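Local coordinates for protein (endonuclease) (PDB 1BYR) that belongs to the PLD-like family, carries the name of an endonuclease, and assembles as two copies of one mixed alpha/beta domain, at residues I30-Y35 with K96-D101; D55-I60 with E139-R144; V103-G108 with K132-F137. All coordinates share one frame; numbering follows the deposited sequence.

Interaction 1. Residues I30-Y35 with K96-D101; sequences IRMMAY and KVIIVD
Met32 and Ile98 face each other as a non-hydrogen-bonded antiparallel pair, and the side chain of Met32 is worth tracing outward. Its CB sits 3.8 Å from Val97 O. CG comes nearer, 3.5 Å from that same Val97 O, and also lies 4.0 Å from Ile98 CG1. CG is anti to the backbone N (chi1 -177°), and the chain runs extended from there. The terminal CE therefore ends beside the branch tip of the neighbour, 3.9 Å from Ile98 CD1, the two side chains lying side by side and pointing the same way. On this face Ile98 also touches Ile30 through their CG2 methyls, 4.1 Å apart, and helix 14-25 packs against both isoleucines through Ile23.

These strands are neighbours at the centre of the mixed sheet of the PLD-like domain, 174° apart in direction. Strand 97-100 carries the middle of the family's HxK(x)4D signature, with His94 and Lys96 before it and Asp101 after it. Four backbone hydrogen bonds join Arg31 with Ile99 and Met33 with Val97, the shortest being Met33 N to Val97 O at 2.8 Å. Those four residues turn their CB atoms to the other face, toward helix 131-146. There Ile99 CB rests 3.5 Å from Arg31 O, while the Arg31 chain bends away at chi2 to put NH2 in a salt bridge with Asp55 and NH1 on Ile30 O.

Past the last bridge of the ladder, Lys96 bends twice, at chi2 and chi4, and runs alongside Tyr35, its NZ 4.0 Å from Tyr35 CB. Lys96 NZ is hydrogen-bonded to His94 O.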
loop_
_atom_site.group_PDB
_atom_site.type_symbol
_atom_site.label_atom_id
_atom_site.label_comp_id
_atom_site.label_asym_id
_atom_site.label_seq_id
_atom_site.Cartn_x
_atom_site.Cartn_y
_atom_site.Cartn_z
ATOM N N ILE A 30 -1.748 0.695 19.270
ATOM C CA ILE A 30 -2.084 0.831 17.875
ATOM C C ILE A 30 -1.641 2.225 17.462
ATOM O O ILE A 30 -2.019 3.212 18.085
ATOM C CB ILE A 30 -3.603 0.719 17.646
ATOM C CG1 ILE A 30 -4.054 -0.724 17.825
ATOM C CG2 ILE A 30 -3.959 1.192 16.236
ATOM C CD1 ILE A 30 -5.480 -0.964 17.364
ATOM N N ARG A 31 -0.808 2.299 16.427
ATOM C CA ARG A 31 -0.335 3.578 15.901
ATOM C C ARG A 31 -0.745 3.502 14.444
ATOM O O ARG A 31 -0.178 2.726 13.693
ATOM C CB ARG A 31 1.192 3.681 16.022
ATOM C CG ARG A 31 1.697 3.922 17.448
ATOM C CD ARG A 31 1.065 5.161 18.061
ATOM N NE ARG A 31 1.514 5.390 19.432
ATOM C CZ ARG A 31 0.791 5.121 20.516
ATOM N NH1 ARG A 31 -0.429 4.605 20.404
ATOM N NH2 ARG A 31 1.291 5.378 21.717
ATOM N N MET A 32 -1.749 4.285 14.063
ATOM C CA MET A 32 -2.281 4.262 12.704
ATOM C C MET A 32 -2.040 5.511 11.851
ATOM O O MET A 32 -2.057 6.640 12.351
ATOM C CB MET A 32 -3.787 3.988 12.776
ATOM C CG MET A 32 -4.496 3.847 11.440
ATOM S SD MET A 32 -6.231 3.533 11.778
ATOM C CE MET A 32 -6.829 2.905 10.302
ATOM N N MET A 33 -1.817 5.284 10.552
ATOM C CA MET A 33 -1.598 6.342 9.568
ATOM C C MET A 33 -2.636 6.071 8.494
ATOM O O MET A 33 -2.797 4.929 8.056
ATOM C CB MET A 33 -0.205 6.231 8.909
ATOM C CG MET A 33 1.006 6.271 9.850
ATOM S SD MET A 33 2.599 6.233 8.957
ATOM C CE MET A 33 2.850 7.947 8.563
ATOM N N ALA A 34 -3.347 7.104 8.051
ATOM C CA ALA A 34 -4.339 6.898 7.022
ATOM C C ALA A 34 -4.464 8.074 6.079
ATOM O O ALA A 34 -4.164 9.203 6.440
ATOM C CB ALA A 34 -5.684 6.628 7.662
ATOM N N TYR A 35 -4.901 7.792 4.855
ATOM C CA TYR A 35 -5.160 8.840 3.877
ATOM C C TYR A 35 -6.677 8.938 4.093
ATOM O O TYR A 35 -7.104 9.334 5.166
ATOM C CB TYR A 35 -4.810 8.343 2.474
ATOM C CG TYR A 35 -5.236 9.261 1.350
ATOM C CD1 TYR A 35 -5.183 10.642 1.490
ATOM C CD2 TYR A 35 -5.685 8.742 0.146
ATOM C CE1 TYR A 35 -5.573 11.484 0.451
ATOM C CE2 TYR A 35 -6.079 9.575 -0.898
ATOM C CZ TYR A 35 -6.018 10.945 -0.743
ATOM O OH TYR A 35 -6.390 11.769 -1.783
ATOM N N LYS A 96 -1.210 3.931 4.482
ATOM C CA LYS A 96 -2.381 3.210 4.986
ATOM C C LYS A 96 -1.684 2.151 5.842
ATOM O O LYS A 96 -1.430 1.025 5.406
ATOM C CB LYS A 96 -3.178 2.554 3.841
ATOM C CG LYS A 96 -3.515 3.501 2.696
ATOM C CD LYS A 96 -2.449 3.408 1.576
ATOM C CE LYS A 96 -2.976 3.870 0.218
ATOM N NZ LYS A 96 -3.482 5.268 0.274
ATOM N N VAL A 97 -1.363 2.543 7.064
ATOM C CA VAL A 97 -0.608 1.688 7.966
ATOM C C VAL A 97 -1.182 1.565 9.378
ATOM O O VAL A 97 -1.672 2.538 9.951
ATOM C CB VAL A 97 0.836 2.242 8.106
ATOM C CG1 VAL A 97 1.575 1.536 9.259
ATOM C CG2 VAL A 97 1.589 2.101 6.785
ATOM N N ILE A 98 -1.115 0.354 9.923
ATOM C CA ILE A 98 -1.542 0.092 11.290
ATOM C C ILE A 98 -0.414 -0.684 11.972
ATOM O O ILE A 98 -0.079 -1.794 11.567
ATOM C CB ILE A 98 -2.850 -0.752 11.370
ATOM C CG1 ILE A 98 -4.010 -0.007 10.708
ATOM C CG2 ILE A 98 -3.222 -0.990 12.835
ATOM C CD1 ILE A 98 -5.368 -0.703 10.832
ATOM N N ILE A 99 0.203 -0.058 12.975
ATOM C CA ILE A 99 1.277 -0.682 13.735
ATOM C C ILE A 99 0.649 -1.166 15.048
ATOM O O ILE A 99 0.159 -0.366 15.843
ATOM C CB ILE A 99 2.404 0.324 14.054
ATOM C CG1 ILE A 99 2.918 0.975 12.767
ATOM C CG2 ILE A 99 3.546 -0.384 14.761
ATOM C CD1 ILE A 99 3.584 2.317 12.994
ATOM N N VAL A 100 0.671 -2.477 15.271
ATOM C CA VAL A 100 0.064 -3.078 16.460
ATOM C C VAL A 100 1.046 -3.647 17.495
ATOM O O VAL A 100 1.966 -4.420 17.166
ATOM C CB VAL A 100 -0.914 -4.196 16.022
ATOM C CG1 VAL A 100 -1.620 -4.815 17.230
ATOM C CG2 VAL A 100 -1.929 -3.615 15.051
ATOM N N ASP A 101 0.872 -3.228 18.745
ATOM C CA ASP A 101 1.685 -3.711 19.847
ATOM C C ASP A 101 3.201 -3.601 19.629
ATOM O O ASP A 101 3.970 -4.442 20.092
ATOM C CB ASP A 101 1.287 -5.158 20.170
ATOM C CG ASP A 101 -0.139 -5.260 20.720
ATOM O OD1 ASP A 101 -0.690 -4.213 21.116
ATOM O OD2 ASP A 101 -0.714 -6.364 20.745
#

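Interaction 2. Residues D55-I60 with E139-R144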
loop_
_atom_site.group_PDB
_atom_site.type_symbol
_atom_site.label_atom_id
_atom_site.label_comp_id
_atom_site.label_asym_id
_atom_site.label_seq_id
_atom_site.Cartn_x
_atom_site.Cartn_y
_atom_site.Cartn_z
ATOM N N ASP A 55 -3.813 1.409 23.814
ATOM C CA ASP A 55 -3.335 2.772 23.599
ATOM C C ASP A 55 -3.358 3.050 22.092
ATOM O O ASP A 55 -2.441 2.663 21.359
ATOM C CB ASP A 55 -1.912 2.907 24.167
ATOM C CG ASP A 55 -1.254 4.237 23.836
ATOM O OD1 ASP A 55 -1.927 5.136 23.292
ATOM O OD2 ASP A 55 -0.050 4.389 24.122
ATOM N N VAL A 56 -4.433 3.691 21.636
ATOM C CA VAL A 56 -4.616 4.021 20.221
ATOM C C VAL A 56 -4.367 5.496 19.866
ATOM O O VAL A 56 -4.933 6.404 20.482
ATOM C CB VAL A 56 -6.065 3.648 19.759
ATOM C CG1 VAL A 56 -6.200 3.820 18.243
ATOM C CG2 VAL A 56 -6.402 2.201 20.169
ATOM N N LYS A 57 -3.501 5.733 18.877
ATOM C CA LYS A 57 -3.219 7.091 18.405
ATOM C C LYS A 57 -3.223 7.064 16.869
ATOM O O LYS A 57 -2.669 6.148 16.241
ATOM C CB LYS A 57 -1.877 7.589 18.952
ATOM C CG LYS A 57 -1.909 7.879 20.453
ATOM C CD LYS A 57 -0.684 8.645 20.903
ATOM C CE LYS A 57 -0.551 8.656 22.421
ATOM N NZ LYS A 57 0.705 9.342 22.878
ATOM N N ILE A 58 -3.850 8.069 16.262
ATOM C CA ILE A 58 -3.987 8.120 14.813
ATOM C C ILE A 58 -3.640 9.455 14.149
ATOM O O ILE A 58 -4.003 10.520 14.645
ATOM C CB ILE A 58 -5.451 7.766 14.446
ATOM C CG1 ILE A 58 -5.881 6.533 15.234
ATOM C CG2 ILE A 58 -5.605 7.551 12.941
ATOM C CD1 ILE A 58 -7.351 6.186 15.088
ATOM N N VAL A 59 -2.910 9.401 13.033
ATOM C CA VAL A 59 -2.580 10.611 12.275
ATOM C C VAL A 59 -3.048 10.369 10.858
ATOM O O VAL A 59 -2.668 9.374 10.234
ATOM C CB VAL A 59 -1.066 10.913 12.237
ATOM C CG1 VAL A 59 -0.650 11.527 13.544
ATOM C CG2 VAL A 59 -0.280 9.654 11.944
ATOM N N ILE A 60 -3.897 11.260 10.356
ATOM C CA ILE A 60 -4.426 11.110 9.011
ATOM C C ILE A 60 -4.155 12.319 8.130
ATOM O O ILE A 60 -3.832 13.399 8.618
ATOM C CB ILE A 60 -5.947 10.872 9.061
ATOM C CG1 ILE A 60 -6.672 12.165 9.456
ATOM C CG2 ILE A 60 -6.252 9.784 10.079
ATOM C CD1 ILE A 60 -8.194 11.998 9.654
ATOM N N GLU A 139 8.919 5.137 13.835
ATOM C CA GLU A 139 9.628 6.389 13.628
ATOM C C GLU A 139 8.942 7.177 12.510
ATOM O O GLU A 139 8.843 8.396 12.554
ATOM C CB GLU A 139 11.086 6.119 13.253
ATOM C CG GLU A 139 11.939 5.607 14.397
ATOM C CD GLU A 139 13.344 5.267 13.939
ATOM O OE1 GLU A 139 13.535 5.111 12.715
ATOM O OE2 GLU A 139 14.257 5.154 14.785
ATOM N N HIS A 140 8.458 6.449 11.512
ATOM C CA HIS A 140 7.748 7.028 10.361
ATOM C C HIS A 140 6.426 7.609 10.862
ATOM O O HIS A 140 6.028 8.704 10.474
ATOM C CB HIS A 140 7.485 5.910 9.339
ATOM C CG HIS A 140 6.774 6.350 8.098
ATOM N ND1 HIS A 140 7.313 7.256 7.202
ATOM C CD2 HIS A 140 5.630 5.903 7.526
ATOM C CE1 HIS A 140 6.520 7.360 6.149
ATOM N NE2 HIS A 140 5.500 6.542 6.323
ATOM N N TRP A 141 5.748 6.864 11.726
ATOM C CA TRP A 141 4.473 7.306 12.293
ATOM C C TRP A 141 4.670 8.535 13.197
ATOM O O TRP A 141 3.921 9.520 13.118
ATOM C CB TRP A 141 3.845 6.169 13.116
ATOM C CG TRP A 141 2.556 6.553 13.758
ATOM C CD1 TRP A 141 1.310 6.376 13.255
ATOM C CD2 TRP A 141 2.395 7.267 14.996
ATOM N NE1 TRP A 141 0.375 6.939 14.097
ATOM C CE2 TRP A 141 1.017 7.494 15.173
ATOM C CE3 TRP A 141 3.292 7.741 15.967
ATOM C CZ2 TRP A 141 0.500 8.172 16.285
ATOM C CZ3 TRP A 141 2.780 8.420 17.074
ATOM C CH2 TRP A 141 1.391 8.633 17.218
ATOM N N GLN A 142 5.689 8.462 14.053
ATOM C CA GLN A 142 6.011 9.523 15.002
ATOM C C GLN A 142 6.342 10.851 14.339
ATOM O O GLN A 142 5.927 11.921 14.807
ATOM C CB GLN A 142 7.178 9.079 15.871
ATOM C CG GLN A 142 7.410 9.967 17.057
ATOM C CD GLN A 142 6.289 9.878 18.050
ATOM O OE1 GLN A 142 5.659 10.872 18.399
ATOM N NE2 GLN A 142 6.013 8.674 18.517
ATOM N N ASP A 143 7.100 10.785 13.248
ATOM C CA ASP A 143 7.475 11.986 12.515
ATOM C C ASP A 143 6.253 12.688 11.924
ATOM O O ASP A 143 6.159 13.910 11.944
ATOM C CB ASP A 143 8.454 11.633 11.393
ATOM C CG ASP A 143 8.895 12.846 10.630
ATOM O OD1 ASP A 143 9.803 13.540 11.126
ATOM O OD2 ASP A 143 8.325 13.114 9.551
ATOM N N ARG A 144 5.316 11.914 11.390
ATOM C CA ARG A 144 4.102 12.475 10.803
ATOM C C ARG A 144 3.168 12.986 11.893
ATOM O O ARG A 144 2.563 14.036 11.748
ATOM C CB ARG A 144 3.389 11.412 9.966
ATOM C CG ARG A 144 3.908 11.267 8.505
ATOM C CD ARG A 144 5.434 11.362 8.378
ATOM N NE ARG A 144 5.891 10.983 7.034
ATOM C CZ ARG A 144 7.164 10.964 6.638
ATOM N NH1 ARG A 144 8.132 11.311 7.476
ATOM N NH2 ARG A 144 7.472 10.557 5.410
#
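Apolar contact dominates, and most of it falls on the Trp141 indole, wedged against Lys57 and Val59. Val59 CG2 lies 3.5 Å from Trp141 NE1, approaching the ring obliquely. On the benzo side of the indole, Lys57 CB reaches to 3.6 Å from Trp141 CZ2, before the extended remainder of the lysine leads off. Trp141 CG is anti to the backbone N (chi1 179°), which throws the indole out from the helix toward the sheet. Val59 CG1 touches the helix further along, 4.4 Å from the carbonyl C of Arg144.

This is a helix laid across a beta sheet: helix segment 139-144 crosses strand segment 55-60 at 67°, with 9.1 Å between their axes.

No hydrogen bond joins the segments. The buried indole N-H is instead satisfied by Met32 O on the adjoining strand, which helps fix the rotation of the ring. Arg31 adds a cation-pi contact, and Trp145 stacks on the indole.

Charged groups lie on the helix itself. Arg144 NH1 forms a salt bridge to Asp143 OD2 at 2.8 Å and another to Glu12 of the second subunit, while His140 ND1 sits over one face of the Arg144 guanidinium, the imidazole steeply tilted to it.

Interaction 3. Residues V103-G108 with K132-F137; sequences VTVETG and KLAESF
The carbonyl O of Leu133 takes the helical hydrogen bond from Phe137 N at 3.0 Å and also lies at the edge of the Phe137 ring, in its plane; that ring is the platform on which Val105 of the facing strand sits. Here helix 131-146 packs over strand 104-108 of the mixed sheet, just past a classic beta bulge in which Val103 and Thr104 both face Val100. The axes of the two segments approach to 7.6 Å and cross at 62°.

Ala134 forms the closest approach of the two segments. Its CB is 3.6 Å from Val103 CA, so a methyl rests directly on the backbone at the bulge, while the Val103 side chain points away from the helix. Val105 then splits its two methyls between helix residues one turn apart. Its CG2 lies against the helix backbone, 3.7 Å from Ala134 CA. CG1, anti to the backbone N (chi1 179°), is carried over the phenyl ring instead.

Phe137 continues inward onto Val97 and Ile99 of the neighbouring strand. Tyr9 of the second subunit meets the same ring edge-to-face, and Thr107 OG1 is hydrogen-bonded to Asn123 of that subunit, so the contact is part of the dimer interface. The Val105 CG1 methyl makes a CH-pi contact over the ring centre, 3.8 Å from the Phe137 centroid and 9° off the ring normal.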
loop_
_atom_site.group_PDB
_atom_site.type_symbol
_atom_site.label_atom_id
_atom_site.label_comp_id
_atom_site.label_asym_id
_atom_site.label_seq_id
_atom_site.Cartn_x
_atom_site.Cartn_y
_atom_site.Cartn_z
ATOM N N VAL A 103 5.138 -4.420 17.448
ATOM C CA VAL A 103 5.835 -5.517 16.780
ATOM C C VAL A 103 5.157 -6.003 15.513
ATOM O O VAL A 103 5.717 -6.813 14.788
ATOM C CB VAL A 103 6.008 -6.738 17.702
ATOM C CG1 VAL A 103 6.555 -6.316 19.050
ATOM C CG2 VAL A 103 4.685 -7.446 17.851
ATOM N N THR A 104 3.944 -5.529 15.251
ATOM C CA THR A 104 3.215 -5.962 14.064
ATOM C C THR A 104 2.853 -4.791 13.165
ATOM O O THR A 104 2.530 -3.705 13.646
ATOM C CB THR A 104 1.948 -6.742 14.469
ATOM O OG1 THR A 104 2.341 -8.058 14.894
ATOM C CG2 THR A 104 0.970 -6.853 13.309
ATOM N N VAL A 105 2.919 -4.998 11.849
ATOM C CA VAL A 105 2.622 -3.931 10.896
ATOM C C VAL A 105 1.675 -4.352 9.782
ATOM O O VAL A 105 1.929 -5.329 9.072
ATOM C CB VAL A 105 3.944 -3.400 10.200
ATOM C CG1 VAL A 105 3.600 -2.292 9.164
ATOM C CG2 VAL A 105 4.931 -2.876 11.243
ATOM N N GLU A 106 0.574 -3.625 9.641
ATOM C CA GLU A 106 -0.362 -3.885 8.561
ATOM C C GLU A 106 -0.047 -2.783 7.559
ATOM O O GLU A 106 0.196 -1.642 7.962
ATOM C CB GLU A 106 -1.820 -3.709 9.035
ATOM C CG GLU A 106 -2.884 -3.933 7.949
ATOM C CD GLU A 106 -3.125 -2.711 7.076
ATOM O OE1 GLU A 106 -2.976 -1.578 7.574
ATOM O OE2 GLU A 106 -3.463 -2.886 5.884
ATOM N N THR A 107 -0.015 -3.112 6.267
ATOM C CA THR A 107 0.232 -2.100 5.243
ATOM C C THR A 107 -0.213 -2.651 3.904
ATOM O O THR A 107 -0.683 -3.786 3.830
ATOM C CB THR A 107 1.711 -1.659 5.172
ATOM O OG1 THR A 107 1.804 -0.505 4.328
ATOM C CG2 THR A 107 2.597 -2.776 4.599
ATOM N N GLY A 108 -0.098 -1.850 2.845
ATOM C CA GLY A 108 -0.530 -2.293 1.529
ATOM C C GLY A 108 -1.202 -1.161 0.770
ATOM O O GLY A 108 -0.941 0.004 1.040
ATOM N N LYS A 132 11.869 -5.117 14.774
ATOM C CA LYS A 132 12.699 -4.131 14.079
ATOM C C LYS A 132 11.950 -3.416 12.977
ATOM O O LYS A 132 12.144 -2.219 12.758
ATOM C CB LYS A 132 13.954 -4.771 13.486
ATOM C CG LYS A 132 14.615 -5.779 14.395
ATOM C CD LYS A 132 14.496 -7.187 13.802
ATOM C CE LYS A 132 13.106 -7.770 14.020
ATOM N NZ LYS A 132 12.526 -8.184 12.733
ATOM N N LEU A 133 11.108 -4.149 12.267
ATOM C CA LEU A 133 10.342 -3.545 11.192
ATOM C C LEU A 133 9.335 -2.561 11.777
ATOM O O LEU A 133 9.150 -1.458 11.262
ATOM C CB LEU A 133 9.602 -4.618 10.396
ATOM C CG LEU A 133 8.851 -4.059 9.182
ATOM C CD1 LEU A 133 9.862 -3.601 8.124
ATOM C CD2 LEU A 133 7.903 -5.121 8.613
ATOM N N ALA A 134 8.700 -2.956 12.874
ATOM C CA ALA A 134 7.696 -2.111 13.508
ATOM C C ALA A 134 8.280 -0.841 14.138
ATOM O O ALA A 134 7.674 0.230 14.038
ATOM C CB ALA A 134 6.909 -2.925 14.551
ATOM N N GLU A 135 9.447 -0.930 14.780
ATOM C CA GLU A 135 10.040 0.269 15.375
ATOM C C GLU A 135 10.451 1.242 14.280
ATOM O O GLU A 135 10.411 2.461 14.463
ATOM C CB GLU A 135 11.242 -0.069 16.263
ATOM C CG GLU A 135 11.971 1.175 16.855
ATOM C CD GLU A 135 11.047 2.203 17.556
ATOM O OE1 GLU A 135 10.569 1.911 18.687
ATOM O OE2 GLU A 135 10.817 3.312 16.986
ATOM N N SER A 136 10.848 0.715 13.128
ATOM C CA SER A 136 11.190 1.587 12.013
ATOM C C SER A 136 9.910 2.299 11.539
ATOM O O SER A 136 9.895 3.523 11.304
ATOM C CB SER A 136 11.778 0.789 10.847
ATOM O OG SER A 136 11.686 1.552 9.660
ATOM N N PHE A 137 8.829 1.539 11.409
ATOM C CA PHE A 137 7.567 2.115 10.977
ATOM C C PHE A 137 7.086 3.127 12.001
ATOM O O PHE A 137 6.471 4.140 11.645
ATOM C CB PHE A 137 6.514 1.029 10.783
ATOM C CG PHE A 137 6.252 0.703 9.338
ATOM C CD1 PHE A 137 5.369 1.464 8.594
ATOM C CD2 PHE A 137 6.884 -0.369 8.729
ATOM C CE1 PHE A 137 5.112 1.165 7.268
ATOM C CE2 PHE A 137 6.635 -0.675 7.398
ATOM C CZ PHE A 137 5.747 0.095 6.671
#

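Overall arrangement
One sheet and one helix tie the three contacts together. Interaction 1 is the central strand pair; strand 55-61 of interaction 2 borders it beyond 29-34, and strand 104-108 of interaction 3 borders it beyond 97-100, probably hydrogen-bonded through Glu106 N and Ile98 O, 2.7 Å apart. Helix 131-146 lies over the face carrying Arg31, Met33, Val97 and Ile99, giving 132-137 to interaction 3 and 139-144 to interaction 2, whose centres are about 12 Å apart. Between them the helix rests on interaction 1, with Met33 CG 3.4 Å from Trp141 CD1 and Ile99 CD1 3.7 Å from Phe137 O. All three contacts touch the second subunit.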